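Local structure of Baccell_00856 (Bacteroides cellulosilyticus DSM 14838, 5MVH) at residues V356-A361 and T370-T375; R395-F400 and L423-P428; S163-L168 and Q193-W198; P281-Y286 and R298-D303. The protein is a beta-propeller glycoside hydrolase that probably acts as a rhamnosidase, cleaving rhamnose-containing carbohydrates. All coordinates share one frame; numbering follows the deposited sequence.

Contact 1: V356-A361 and T370-T375; sequences VSLAHA and TFTDLT
Strands 357-361 and 369-373 form the outer beta hairpin of a four-stranded propeller blade, their short segments antiparallel at 160°, with Leu-358 facing Thr-372 and His-360 facing Thr-370 in hydrogen-bonded pairs. Leu-358 N reaches Thr-372 O at 2.7 Å. Thr-372 holds OG1 between its own backbone N and carbonyl carbon (chi1 63°), which brings the hydroxyl, not CG2, to 3.2 Å from Leu-358 CB. Farther along this face, one water lies in the plane of the His-360 ring, 2.7 Å from ND1, and also bonds Thr-370 OG1 and His-360 O. Ser-357, on the face shared with Asp-373, donates from OG to OD1 over 2.8 Å, meeting the anti side of a carboxylate that also pairs with Arg-352 and Arg-355. Beyond the paired strands, Val-356 N bonds Thr-375 OG1 at 3.0 Å, and Val-356 CG2 touches Thr-375 CG2 at 3.5 Å. With a valine in place of Thr-375, Val-356 N would probably lose its acceptor and Phe-377 O its hydroxyl partner. Strand 342-347 lies along the other edge of 357-361, supplying Glu-342 to His-360 NE2 and Phe-344 edge-to-face with its ring, while Leu-358 and Leu-374 pack against strand 418-425.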
loop_
_atom_site.group_PDB
_atom_site.type_symbol
_atom_site.label_atom_id
_atom_site.label_comp_id
_atom_site.label_asym_id
_atom_site.label_seq_id
_atom_site.Cartn_x
_atom_site.Cartn_y
_atom_site.Cartn_z
ATOM N N VAL A 356 16.147 4.764 -5.713
ATOM C CA VAL A 356 14.938 5.372 -5.180
ATOM C C VAL A 356 14.827 6.722 -5.868
ATOM O O VAL A 356 15.769 7.498 -5.800
ATOM C CB VAL A 356 15.029 5.592 -3.660
ATOM C CG1 VAL A 356 13.781 6.346 -3.165
ATOM C CG2 VAL A 356 15.233 4.239 -2.958
ATOM N N SER A 357 13.685 7.006 -6.498
ATOM C CA SER A 357 13.487 8.263 -7.226
ATOM C C SER A 357 12.217 8.976 -6.780
ATOM O O SER A 357 11.257 8.344 -6.288
ATOM C CB SER A 357 13.422 8.011 -8.716
ATOM O OG SER A 357 14.667 7.527 -9.175
ATOM N N LEU A 358 12.262 10.297 -6.939
ATOM C CA LEU A 358 11.186 11.205 -6.607
ATOM C C LEU A 358 10.779 11.988 -7.845
ATOM O O LEU A 358 11.614 12.660 -8.474
ATOM C CB LEU A 358 11.604 12.185 -5.516
ATOM C CG LEU A 358 10.669 13.365 -5.237
ATOM C CD1 LEU A 358 9.310 12.886 -4.780
ATOM C CD2 LEU A 358 11.300 14.332 -4.233
ATOM N N ALA A 359 9.491 11.896 -8.172
ATOM C CA ALA A 359 8.853 12.801 -9.111
ATOM C C ALA A 359 8.036 13.767 -8.259
ATOM O O ALA A 359 7.175 13.340 -7.491
ATOM C CB ALA A 359 7.965 12.024 -10.079
ATOM N N HIS A 360 8.331 15.065 -8.346
ATOM C CA HIS A 360 7.693 16.055 -7.478
ATOM C C HIS A 360 6.967 17.088 -8.311
ATOM O O HIS A 360 7.521 17.544 -9.300
ATOM C CB HIS A 360 8.727 16.740 -6.583
ATOM C CG HIS A 360 8.162 17.815 -5.712
ATOM N ND1 HIS A 360 8.189 19.145 -6.067
ATOM C CD2 HIS A 360 7.561 17.764 -4.494
ATOM C CE1 HIS A 360 7.624 19.870 -5.114
ATOM N NE2 HIS A 360 7.239 19.058 -4.142
ATOM N N ALA A 361 5.731 17.441 -7.913
ATOM C CA ALA A 361 4.993 18.518 -8.541
ATOM C C ALA A 361 4.639 19.531 -7.477
ATOM O O ALA A 361 4.063 19.177 -6.452
ATOM C CB ALA A 361 3.734 17.988 -9.202
ATOM N N THR A 370 9.424 17.595 -11.484
ATOM C CA THR A 370 10.882 17.447 -11.398
ATOM C C THR A 370 11.205 16.026 -10.971
ATOM O O THR A 370 10.402 15.386 -10.297
ATOM C CB THR A 370 11.493 18.417 -10.374
ATOM O OG1 THR A 370 10.916 18.197 -9.088
ATOM C CG2 THR A 370 11.246 19.852 -10.781
ATOM N N PHE A 371 12.383 15.546 -11.348
ATOM C CA PHE A 371 12.808 14.195 -11.020
ATOM C C PHE A 371 14.125 14.277 -10.291
ATOM O O PHE A 371 15.040 14.979 -10.726
ATOM C CB PHE A 371 12.925 13.341 -12.274
ATOM C CG PHE A 371 11.663 13.325 -13.089
ATOM C CD1 PHE A 371 11.454 14.277 -14.070
ATOM C CD2 PHE A 371 10.639 12.423 -12.804
ATOM C CE1 PHE A 371 10.272 14.289 -14.798
ATOM C CE2 PHE A 371 9.458 12.428 -13.532
ATOM C CZ PHE A 371 9.276 13.360 -14.535
ATOM N N THR A 372 14.201 13.582 -9.166
ATOM C CA THR A 372 15.372 13.620 -8.310
ATOM C C THR A 372 15.617 12.209 -7.790
ATOM O O THR A 372 14.672 11.542 -7.352
ATOM C CB THR A 372 15.177 14.558 -7.101
ATOM O OG1 THR A 372 14.109 14.066 -6.289
ATOM C CG2 THR A 372 14.845 15.979 -7.501
ATOM N N ASP A 373 16.860 11.740 -7.859
ATOM C CA ASP A 373 17.221 10.460 -7.242
ATOM C C ASP A 373 17.496 10.670 -5.775
ATOM O O ASP A 373 18.174 11.632 -5.395
ATOM C CB ASP A 373 18.425 9.825 -7.944
ATOM C CG ASP A 373 18.093 9.355 -9.351
ATOM O OD1 ASP A 373 16.897 9.077 -9.613
ATOM O OD2 ASP A 373 19.007 9.284 -10.219
ATOM N N LEU A 374 16.936 9.790 -4.948
ATOM C CA LEU A 374 17.087 9.896 -3.476
ATOM C C LEU A 374 18.135 8.982 -2.863
ATOM O O LEU A 374 18.511 9.162 -1.697
ATOM C CB LEU A 374 15.727 9.665 -2.837
ATOM C CG LEU A 374 14.584 10.527 -3.377
ATOM C CD1 LEU A 374 13.317 10.264 -2.589
ATOM C CD2 LEU A 374 14.945 12.004 -3.316
ATOM N N THR A 375 18.589 7.995 -3.630
ATOM C CA THR A 375 19.722 7.150 -3.296
ATOM C C THR A 375 20.736 7.222 -4.441
ATOM O O THR A 375 20.358 7.406 -5.602
ATOM C CB THR A 375 19.323 5.666 -3.073
ATOM O OG1 THR A 375 18.718 5.115 -4.256
ATOM C CG2 THR A 375 18.353 5.543 -1.935
HETATM O O HOH W 1 9.189 20.056 -8.373
#

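Contact 2: R395-F400 and L423-P428; sequences RRLHLF and LEVVKP
Leu-399 and Leu-423 exchange two backbone bonds where strands 397-402 and 418-425 run antiparallel, their short segments at 144°, and Val-425 N adds a third to Leu-397 O at 2.8 Å. Next to this bond a water accepts from Leu-397 N and donates to Val-425 O and Glu-424 OE2. The polar face turns on Glu-424. Its carboxylate is gripped side-on by Arg-396: NE reaches OE2 at 3.1 Å, lying near the guanidinium plane, and NH2 reaches OE1 at 2.7 Å, both on syn lone pairs. Arg-396 bends at chi3 (72°) to bring these nitrogens round. His-398 NE2 donates to the same OE1 at 2.7 Å, from above the carboxylate plane, while Gln-52 bonds ND1 across the ring. A glutamine at Glu-424 would probably weaken this cluster, leaving the Arg-396 charge without its mate. On the apolar face, shared by Leu-397, Leu-399, Leu-423 and Val-425, Val-425 CB meets Leu-397 CD2 at 3.7 Å and Val-425 CG2 meets Leu-399 CD1 at 3.8 Å. Strand 418-425 also pairs with the N-terminal strand 23-29, so a single sheet combines strands from both ends of the chain, as in the ring closure of many beta-propellers.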
loop_
_atom_site.group_PDB
_atom_site.type_symbol
_atom_site.label_atom_id
_atom_site.label_comp_id
_atom_site.label_asym_id
_atom_site.label_seq_id
_atom_site.Cartn_x
_atom_site.Cartn_y
_atom_site.Cartn_z
ATOM N N ARG A 395 3.261 15.830 8.349
ATOM C CA ARG A 395 3.720 16.200 7.000
ATOM C C ARG A 395 5.216 15.922 6.771
ATOM O O ARG A 395 5.936 16.708 6.137
ATOM C CB ARG A 395 3.381 17.676 6.689
ATOM C CG ARG A 395 1.893 17.920 6.611
ATOM C CD ARG A 395 1.348 17.528 5.254
ATOM N NE ARG A 395 -0.083 17.807 5.127
ATOM C CZ ARG A 395 -1.087 16.988 5.441
ATOM N NH1 ARG A 395 -0.875 15.777 5.949
ATOM N NH2 ARG A 395 -2.343 17.390 5.239
ATOM N N ARG A 396 5.664 14.781 7.272
ATOM C CA ARG A 396 6.999 14.275 6.977
ATOM C C ARG A 396 6.848 12.943 6.250
ATOM O O ARG A 396 5.965 12.133 6.579
ATOM C CB ARG A 396 7.821 14.152 8.252
ATOM C CG ARG A 396 8.047 15.497 8.954
ATOM C CD ARG A 396 8.579 15.292 10.372
ATOM N NE ARG A 396 9.955 14.837 10.338
ATOM C CZ ARG A 396 10.655 14.354 11.373
ATOM N NH1 ARG A 396 10.122 14.217 12.590
ATOM N NH2 ARG A 396 11.925 13.992 11.179
ATOM N N LEU A 397 7.675 12.760 5.233
ATOM C CA LEU A 397 7.607 11.611 4.362
ATOM C C LEU A 397 8.811 10.725 4.654
ATOM O O LEU A 397 9.947 11.114 4.383
ATOM C CB LEU A 397 7.606 12.041 2.894
ATOM C CG LEU A 397 7.640 10.899 1.863
ATOM C CD1 LEU A 397 6.479 9.928 2.076
ATOM C CD2 LEU A 397 7.614 11.445 0.430
ATOM N N HIS A 398 8.555 9.546 5.210
ATOM C CA HIS A 398 9.594 8.564 5.484
ATOM C C HIS A 398 9.299 7.297 4.679
ATOM O O HIS A 398 8.162 6.794 4.714
ATOM C CB HIS A 398 9.601 8.206 6.954
ATOM C CG HIS A 398 10.192 9.253 7.845
ATOM N ND1 HIS A 398 10.464 9.004 9.179
ATOM C CD2 HIS A 398 10.609 10.520 7.600
ATOM C CE1 HIS A 398 10.998 10.090 9.718
ATOM N NE2 HIS A 398 11.100 11.023 8.781
ATOM N N LEU A 399 10.311 6.773 3.996
ATOM C CA LEU A 399 10.215 5.552 3.203
ATOM C C LEU A 399 10.941 4.397 3.865
ATOM O O LEU A 399 11.999 4.594 4.454
ATOM C CB LEU A 399 10.885 5.755 1.835
ATOM C CG LEU A 399 10.374 6.923 1.006
ATOM C CD1 LEU A 399 11.084 7.014 -0.335
ATOM C CD2 LEU A 399 8.873 6.762 0.818
ATOM N N PHE A 400 10.384 3.204 3.740
ATOM C CA PHE A 400 11.096 1.948 4.014
ATOM C C PHE A 400 11.972 1.698 2.804
ATOM O O PHE A 400 11.454 1.603 1.694
ATOM C CB PHE A 400 10.081 0.806 4.204
ATOM C CG PHE A 400 10.694 -0.504 4.641
ATOM C CD1 PHE A 400 11.394 -1.288 3.729
ATOM C CD2 PHE A 400 10.535 -0.970 5.935
ATOM C CE1 PHE A 400 11.963 -2.503 4.112
ATOM C CE2 PHE A 400 11.085 -2.188 6.325
ATOM C CZ PHE A 400 11.810 -2.958 5.413
ATOM N N LEU A 423 14.302 6.387 5.154
ATOM C CA LEU A 423 14.764 7.557 4.426
ATOM C C LEU A 423 13.738 8.676 4.488
ATOM O O LEU A 423 12.590 8.489 4.035
ATOM C CB LEU A 423 15.040 7.165 2.976
ATOM C CG LEU A 423 15.497 8.267 2.025
ATOM C CD1 LEU A 423 16.693 9.005 2.591
ATOM C CD2 LEU A 423 15.829 7.655 0.680
ATOM N N GLU A 424 14.119 9.831 5.050
ATOM C CA GLU A 424 13.228 10.999 5.051
ATOM C C GLU A 424 13.387 11.713 3.716
ATOM O O GLU A 424 14.516 11.898 3.227
ATOM C CB GLU A 424 13.430 11.977 6.262
ATOM C CG GLU A 424 12.540 13.264 6.167
ATOM C CD GLU A 424 11.984 13.834 7.479
ATOM O OE1 GLU A 424 12.387 13.397 8.577
ATOM O OE2 GLU A 424 11.105 14.750 7.426
ATOM N N VAL A 425 12.244 12.106 3.149
ATOM C CA VAL A 425 12.160 12.776 1.858
ATOM C C VAL A 425 11.562 14.165 2.043
ATOM O O VAL A 425 10.564 14.314 2.735
ATOM C CB VAL A 425 11.265 11.986 0.889
ATOM C CG1 VAL A 425 11.189 12.679 -0.486
ATOM C CG2 VAL A 425 11.767 10.543 0.788
ATOM N N VAL A 426 12.183 15.165 1.416
ATOM C CA VAL A 426 11.694 16.567 1.443
ATOM C C VAL A 426 11.571 17.099 0.020
ATOM O O VAL A 426 12.019 16.451 -0.929
ATOM C CB VAL A 426 12.580 17.497 2.312
ATOM C CG1 VAL A 426 12.580 17.019 3.758
ATOM C CG2 VAL A 426 14.016 17.597 1.771
ATOM N N LYS A 427 10.904 18.239 -0.148
ATOM C CA LYS A 427 10.772 18.793 -1.488
ATOM C C LYS A 427 12.174 19.176 -2.002
ATOM O O LYS A 427 13.069 19.468 -1.201
ATOM C CB LYS A 427 9.793 19.971 -1.530
ATOM C CG LYS A 427 10.261 21.228 -0.837
ATOM C CD LYS A 427 9.206 22.325 -0.887
ATOM C CE LYS A 427 9.582 23.382 0.122
ATOM N NZ LYS A 427 8.672 24.556 0.077
ATOM N N PRO A 428 12.384 19.106 -3.327
ATOM C CA PRO A 428 13.691 19.397 -3.906
ATOM C C PRO A 428 13.932 20.898 -4.094
ATOM O O PRO A 428 12.987 21.689 -4.009
ATOM C CB PRO A 428 13.632 18.669 -5.246
ATOM C CG PRO A 428 12.186 18.758 -5.632
ATOM C CD PRO A 428 11.431 18.615 -4.344
HETATM O O HOH W 2 9.593 15.122 5.061
#

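Contact 3: S163-L168 and Q193-W198; sequences SGRGNL and QRNAYW
Apolar packing is made by Leu-168, which lies over one face of the Trp-198 indole. Leu-168 CB stands 3.7 Å from the centroid of the six-membered ring, only 11° off its normal, a CH-pi contact, and CD1 extends over the five-membered part, 3.8 Å from Trp-198 CG. A chi1 of 51° swings the Trp-198 indole against the strand start at 167-168; CH2 comes to 3.3 Å from Leu-168 N. Val-157 and Leu-210 also touch both side chains.

A water links the two backbones: it donates to Gly-166 O at 2.7 Å and accepts from Ala-196 N at 2.9 Å, joining a loop carbonyl to the first residues of strand 195-202.

Flat-group packing forms the outer end. A turn about CG-CD (chi3 74°) sets the Arg-165 guanidinium over the backbone of Gln-193, whose N lies about 3.8 Å above the plane toward the rim. The Asn-195 amide is near the edge of the same group. Before it, Ser-163 OG accepts from Arg-165 N at 3.3 Å in an ST turn, with Gly-164 at backbone angles that suit glycine.

Together these contacts join the turn entering strand 167-174 of one propeller blade to strand 195-202 of the next. Their chemistry implies an interface held by an aromatic face, a water bridge and a guanidinium laid over the backbone at Gln-193.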
loop_
_atom_site.group_PDB
_atom_site.type_symbol
_atom_site.label_atom_id
_atom_site.label_comp_id
_atom_site.label_asym_id
_atom_site.label_seq_id
_atom_site.Cartn_x
_atom_site.Cartn_y
_atom_site.Cartn_z
ATOM N N SER A 163 -13.666 -18.730 -2.365
ATOM C CA SER A 163 -14.713 -18.951 -3.367
ATOM C C SER A 163 -14.186 -19.369 -4.748
ATOM O O SER A 163 -14.984 -19.694 -5.615
ATOM C CB SER A 163 -15.556 -17.692 -3.548
ATOM O OG SER A 163 -14.893 -16.735 -4.353
ATOM N N GLY A 164 -12.879 -19.287 -4.961
ATOM C CA GLY A 164 -12.274 -19.473 -6.283
ATOM C C GLY A 164 -11.926 -18.166 -6.997
ATOM O O GLY A 164 -11.249 -18.179 -8.017
ATOM N N ARG A 165 -12.406 -17.039 -6.466
ATOM C CA ARG A 165 -12.054 -15.700 -6.955
ATOM C C ARG A 165 -11.660 -14.845 -5.755
ATOM O O ARG A 165 -12.201 -15.025 -4.676
ATOM C CB ARG A 165 -13.228 -15.078 -7.717
ATOM C CG ARG A 165 -13.890 -16.075 -8.662
ATOM C CD ARG A 165 -14.800 -15.431 -9.689
ATOM N NE ARG A 165 -13.997 -14.789 -10.699
ATOM C CZ ARG A 165 -13.875 -15.139 -11.980
ATOM N NH1 ARG A 165 -13.073 -14.418 -12.735
ATOM N NH2 ARG A 165 -14.506 -16.175 -12.526
ATOM N N GLY A 166 -10.661 -13.976 -5.922
ATOM C CA GLY A 166 -10.207 -13.102 -4.828
ATOM C C GLY A 166 -11.290 -12.103 -4.463
ATOM O O GLY A 166 -11.716 -11.334 -5.307
ATOM N N ASN A 167 -11.749 -12.150 -3.226
ATOM C CA ASN A 167 -12.864 -11.339 -2.745
ATOM C C ASN A 167 -12.395 -10.407 -1.618
ATOM O O ASN A 167 -11.653 -10.838 -0.732
ATOM C CB ASN A 167 -13.988 -12.222 -2.232
ATOM C CG ASN A 167 -15.154 -11.405 -1.686
ATOM O OD1 ASN A 167 -15.710 -10.576 -2.392
ATOM N ND2 ASN A 167 -15.479 -11.603 -0.421
ATOM N N LEU A 168 -12.830 -9.146 -1.684
ATOM C CA LEU A 168 -12.445 -8.132 -0.692
ATOM C C LEU A 168 -13.255 -8.330 0.560
ATOM O O LEU A 168 -14.477 -8.204 0.527
ATOM C CB LEU A 168 -12.653 -6.698 -1.236
ATOM C CG LEU A 168 -12.029 -5.553 -0.416
ATOM C CD1 LEU A 168 -12.007 -4.245 -1.213
ATOM C CD2 LEU A 168 -12.711 -5.331 0.930
ATOM N N GLN A 193 -17.391 -13.670 -13.039
ATOM C CA GLN A 193 -17.076 -13.276 -14.393
ATOM C C GLN A 193 -15.661 -12.730 -14.472
ATOM O O GLN A 193 -14.877 -13.152 -15.330
ATOM C CB GLN A 193 -18.043 -12.172 -14.812
ATOM C CG GLN A 193 -18.053 -11.838 -16.277
ATOM C CD GLN A 193 -19.160 -12.556 -16.997
ATOM O OE1 GLN A 193 -18.896 -13.370 -17.876
ATOM N NE2 GLN A 193 -20.415 -12.268 -16.615
ATOM N N ARG A 194 -15.374 -11.752 -13.594
ATOM C CA ARG A 194 -14.138 -11.000 -13.582
ATOM C C ARG A 194 -13.519 -10.941 -12.193
ATOM O O ARG A 194 -14.156 -11.234 -11.169
ATOM C CB ARG A 194 -14.354 -9.574 -14.091
ATOM C CG ARG A 194 -15.316 -8.695 -13.267
ATOM C CD ARG A 194 -15.635 -7.360 -13.970
ATOM N NE ARG A 194 -16.056 -7.641 -15.340
ATOM C CZ ARG A 194 -17.265 -8.074 -15.708
ATOM N NH1 ARG A 194 -18.265 -8.211 -14.831
ATOM N NH2 ARG A 194 -17.481 -8.378 -16.988
ATOM N N ASN A 195 -12.256 -10.549 -12.207
ATOM C CA ASN A 195 -11.434 -10.400 -11.024
ATOM C C ASN A 195 -11.218 -8.910 -10.764
ATOM O O ASN A 195 -11.425 -8.082 -11.642
ATOM C CB ASN A 195 -10.113 -11.074 -11.298
ATOM C CG ASN A 195 -10.297 -12.526 -11.660
ATOM O OD1 ASN A 195 -9.886 -12.992 -12.744
ATOM N ND2 ASN A 195 -10.948 -13.245 -10.769
ATOM N N ALA A 196 -10.781 -8.597 -9.545
ATOM C CA ALA A 196 -10.529 -7.219 -9.145
ATOM C C ALA A 196 -9.330 -7.187 -8.222
ATOM O O ALA A 196 -9.086 -8.165 -7.524
ATOM C CB ALA A 196 -11.741 -6.641 -8.457
ATOM N N TYR A 197 -8.579 -6.074 -8.278
ATOM C CA TYR A 197 -7.357 -5.839 -7.485
ATOM C C TYR A 197 -7.397 -4.404 -6.989
ATOM O O TYR A 197 -7.447 -3.488 -7.783
ATOM C CB TYR A 197 -6.096 -6.048 -8.352
ATOM C CG TYR A 197 -6.005 -7.467 -8.852
ATOM C CD1 TYR A 197 -5.403 -8.448 -8.086
ATOM C CD2 TYR A 197 -6.592 -7.842 -10.039
ATOM C CE1 TYR A 197 -5.355 -9.761 -8.514
ATOM C CE2 TYR A 197 -6.553 -9.171 -10.464
ATOM C CZ TYR A 197 -5.939 -10.104 -9.705
ATOM O OH TYR A 197 -5.899 -11.414 -10.156
ATOM N N TRP A 198 -7.311 -4.224 -5.678
ATOM C CA TRP A 198 -7.650 -2.961 -5.023
ATOM C C TRP A 198 -6.501 -2.380 -4.216
ATOM O O TRP A 198 -5.511 -3.048 -3.918
ATOM C CB TRP A 198 -8.851 -3.154 -4.100
ATOM C CG TRP A 198 -8.697 -4.319 -3.135
ATOM C CD1 TRP A 198 -8.021 -4.327 -1.936
ATOM C CD2 TRP A 198 -9.188 -5.632 -3.317
ATOM N NE1 TRP A 198 -8.088 -5.574 -1.363
ATOM C CE2 TRP A 198 -8.798 -6.394 -2.190
ATOM C CE3 TRP A 198 -9.942 -6.253 -4.320
ATOM C CZ2 TRP A 198 -9.144 -7.744 -2.046
ATOM C CZ3 TRP A 198 -10.271 -7.577 -4.172
ATOM C CH2 TRP A 198 -9.886 -8.306 -3.044
HETATM O O HOH W 3 -10.997 -10.960 -7.862
#

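Contact 4: P281-Y286 and R298-D303; sequences PYIATY and RIVWHD
Tyr-282 and Trp-301 face each other as a non-hydrogen-bonded pair in the central hairpin of a propeller blade, whose strands run antiparallel at 163°. From CB, the Tyr-282 side chain sets CG anti to its carbonyl carbon (chi1 -60°), bringing the ring over to the neighbouring strand. CG lies 3.8 Å from Trp-301 CB. CD2 presses closer, 3.3 Å from that same Trp-301 CB, and has Ile-299 CD1 beyond the ring edge at 4.3 Å. CE2 moves on to the indole, 3.6 Å from Trp-301 CD1. CZ only grazes the same atom, and OH ends in a hydrogen bond to Asp-276. The tyrosine ring and the indole five-membered ring are nearly parallel, 3° apart, but displaced, with centroids 5.0 Å apart and little overlap. Along the backbone, Ile-283 N bonds Val-300 O at 2.6 Å and, at the pairing's other end, Arg-298 N bonds Thr-285 O at 2.8 Å, whereas the return bond from Thr-285 N is weak. Strand 272-275 flanks the hairpin on one edge and strand 307-311 on the other, where His-308 stacks on Trp-301. Tyr-282 and Ala-284 meet strand 335-339 of another blade, while Thr-285 and Val-300 pack on Leu-226 of strand 223-231.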
loop_
_atom_site.group_PDB
_atom_site.type_symbol
_atom_site.label_atom_id
_atom_site.label_comp_id
_atom_site.label_asym_id
_atom_site.label_seq_id
_atom_site.Cartn_x
_atom_site.Cartn_y
_atom_site.Cartn_z
ATOM N N PRO A 281 -9.371 12.068 -3.509
ATOM C CA PRO A 281 -8.514 10.900 -3.819
ATOM C C PRO A 281 -7.491 11.120 -4.947
ATOM O O PRO A 281 -7.766 11.785 -5.959
ATOM C CB PRO A 281 -9.542 9.840 -4.209
ATOM C CG PRO A 281 -10.612 10.632 -4.883
ATOM C CD PRO A 281 -10.688 11.930 -4.139
ATOM N N TYR A 282 -6.318 10.519 -4.769
ATOM C CA TYR A 282 -5.273 10.485 -5.799
ATOM C C TYR A 282 -4.793 9.050 -5.931
ATOM O O TYR A 282 -4.510 8.401 -4.934
ATOM C CB TYR A 282 -4.075 11.354 -5.423
ATOM C CG TYR A 282 -4.423 12.807 -5.233
ATOM C CD1 TYR A 282 -5.143 13.210 -4.124
ATOM C CD2 TYR A 282 -4.055 13.771 -6.166
ATOM C CE1 TYR A 282 -5.484 14.527 -3.934
ATOM C CE2 TYR A 282 -4.404 15.107 -5.974
ATOM C CZ TYR A 282 -5.124 15.456 -4.847
ATOM O OH TYR A 282 -5.501 16.738 -4.583
ATOM N N ILE A 283 -4.664 8.573 -7.156
ATOM C CA ILE A 283 -4.267 7.183 -7.403
ATOM C C ILE A 283 -3.002 7.194 -8.255
ATOM O O ILE A 283 -2.915 7.934 -9.260
ATOM C CB ILE A 283 -5.382 6.386 -8.121
ATOM C CG1 ILE A 283 -6.701 6.430 -7.359
ATOM C CG2 ILE A 283 -4.960 4.943 -8.333
ATOM C CD1 ILE A 283 -7.890 6.225 -8.286
ATOM N N ALA A 284 -2.017 6.383 -7.856
ATOM C CA ALA A 284 -0.734 6.312 -8.542
ATOM C C ALA A 284 -0.592 4.935 -9.169
ATOM O O ALA A 284 -0.758 3.933 -8.487
ATOM C CB ALA A 284 0.392 6.561 -7.559
ATOM N N THR A 285 -0.362 4.905 -10.478
ATOM C CA THR A 285 -0.215 3.648 -11.225
ATOM C C THR A 285 0.587 3.894 -12.529
ATOM O O THR A 285 1.194 4.970 -12.702
ATOM C CB THR A 285 -1.613 3.035 -11.494
ATOM O OG1 THR A 285 -1.464 1.685 -11.959
ATOM C CG2 THR A 285 -2.405 3.877 -12.525
ATOM N N TYR A 286 0.602 2.917 -13.430
ATOM C CA TYR A 286 1.177 3.081 -14.756
ATOM C C TYR A 286 0.446 2.240 -15.792
ATOM O O TYR A 286 -0.191 1.240 -15.470
ATOM C CB TYR A 286 2.684 2.733 -14.799
ATOM C CG TYR A 286 3.086 1.310 -14.441
ATOM C CD1 TYR A 286 2.889 0.240 -15.342
ATOM C CD2 TYR A 286 3.760 1.031 -13.231
ATOM C CE1 TYR A 286 3.307 -1.042 -15.036
ATOM C CE2 TYR A 286 4.184 -0.248 -12.933
ATOM C CZ TYR A 286 3.953 -1.282 -13.822
ATOM O OH TYR A 286 4.358 -2.572 -13.488
ATOM N N ARG A 298 1.455 7.322 -14.130
ATOM C CA ARG A 298 0.298 8.196 -14.195
ATOM C C ARG A 298 -0.157 8.600 -12.797
ATOM O O ARG A 298 0.144 7.913 -11.814
ATOM C CB ARG A 298 -0.876 7.509 -14.875
ATOM C CG ARG A 298 -0.548 6.673 -16.082
ATOM C CD ARG A 298 -0.355 7.529 -17.315
ATOM N NE ARG A 298 0.142 6.705 -18.422
ATOM C CZ ARG A 298 -0.102 6.910 -19.710
ATOM N NH1 ARG A 298 -0.874 7.908 -20.100
ATOM N NH2 ARG A 298 0.444 6.096 -20.618
ATOM N N ILE A 299 -0.905 9.700 -12.740
ATOM C CA ILE A 299 -1.630 10.117 -11.537
ATOM C C ILE A 299 -3.091 10.321 -11.934
ATOM O O ILE A 299 -3.363 10.914 -12.991
ATOM C CB ILE A 299 -1.006 11.382 -10.894
ATOM C CG1 ILE A 299 -1.703 11.709 -9.584
ATOM C CG2 ILE A 299 -1.012 12.588 -11.846
ATOM C CD1 ILE A 299 -0.833 12.511 -8.640
ATOM N N VAL A 300 -4.016 9.788 -11.131
ATOM C CA VAL A 300 -5.468 9.864 -11.417
ATOM C C VAL A 300 -6.105 10.443 -10.165
ATOM O O VAL A 300 -5.900 9.917 -9.065
ATOM C CB VAL A 300 -6.030 8.478 -11.811
ATOM C CG1 VAL A 300 -7.565 8.503 -12.035
ATOM C CG2 VAL A 300 -5.307 7.967 -13.046
ATOM N N TRP A 301 -6.828 11.554 -10.283
ATOM C CA TRP A 301 -7.345 12.209 -9.084
ATOM C C TRP A 301 -8.652 12.923 -9.346
ATOM O O TRP A 301 -8.947 13.239 -10.487
ATOM C CB TRP A 301 -6.332 13.188 -8.499
ATOM C CG TRP A 301 -6.192 14.550 -9.175
ATOM C CD1 TRP A 301 -6.699 15.754 -8.713
ATOM C CD2 TRP A 301 -5.443 14.864 -10.358
ATOM N NE1 TRP A 301 -6.334 16.778 -9.553
ATOM C CE2 TRP A 301 -5.574 16.259 -10.579
ATOM C CE3 TRP A 301 -4.702 14.100 -11.279
ATOM C CZ2 TRP A 301 -4.979 16.909 -11.683
ATOM C CZ3 TRP A 301 -4.115 14.745 -12.378
ATOM C CH2 TRP A 301 -4.260 16.143 -12.564
ATOM N N HIS A 302 -9.413 13.115 -8.275
ATOM C CA HIS A 302 -10.693 13.830 -8.329
ATOM C C HIS A 302 -10.502 15.063 -7.492
ATOM O O HIS A 302 -10.063 14.976 -6.333
ATOM C CB HIS A 302 -11.823 12.993 -7.759
ATOM C CG HIS A 302 -13.187 13.527 -8.046
ATOM N ND1 HIS A 302 -13.846 14.401 -7.210
ATOM C CD2 HIS A 302 -14.026 13.294 -9.079
ATOM C CE1 HIS A 302 -15.041 14.661 -7.701
ATOM N NE2 HIS A 302 -15.176 13.997 -8.834
ATOM N N ASP A 303 -10.829 16.215 -8.061
ATOM C CA ASP A 303 -10.563 17.499 -7.402
ATOM C C ASP A 303 -11.744 18.100 -6.639
ATOM O O ASP A 303 -11.732 19.290 -6.276
ATOM C CB ASP A 303 -10.006 18.496 -8.433
ATOM C CG ASP A 303 -10.988 18.840 -9.529
ATOM O OD1 ASP A 303 -12.170 18.423 -9.439
ATOM O OD2 ASP A 303 -10.553 19.521 -10.480
#

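Along the chain the order is contact 3, contact 4, contact 1, contact 2, each closing before the next opens. Contacts 1 and 4 are hairpins within separate four-stranded sheets; contact 3 spans two sheets, and contact 2 lies in the three-stranded sheet that unites the chain's two ends. Contacts 1 and 2 touch, their centres 11 Å apart: Leu-374 CD1 meets Val-425 CG2 at 3.7 Å, and Pro-428 packs on His-360. Contact 4 lies about 18 Å from contact 1 and 22 Å from contact 3, centre to centre, whereas contact 3 is 34 Å from both contacts 1 and 2, across the chain's centre. The contacts thus sample successive blades round the propeller, up to its closing sheet.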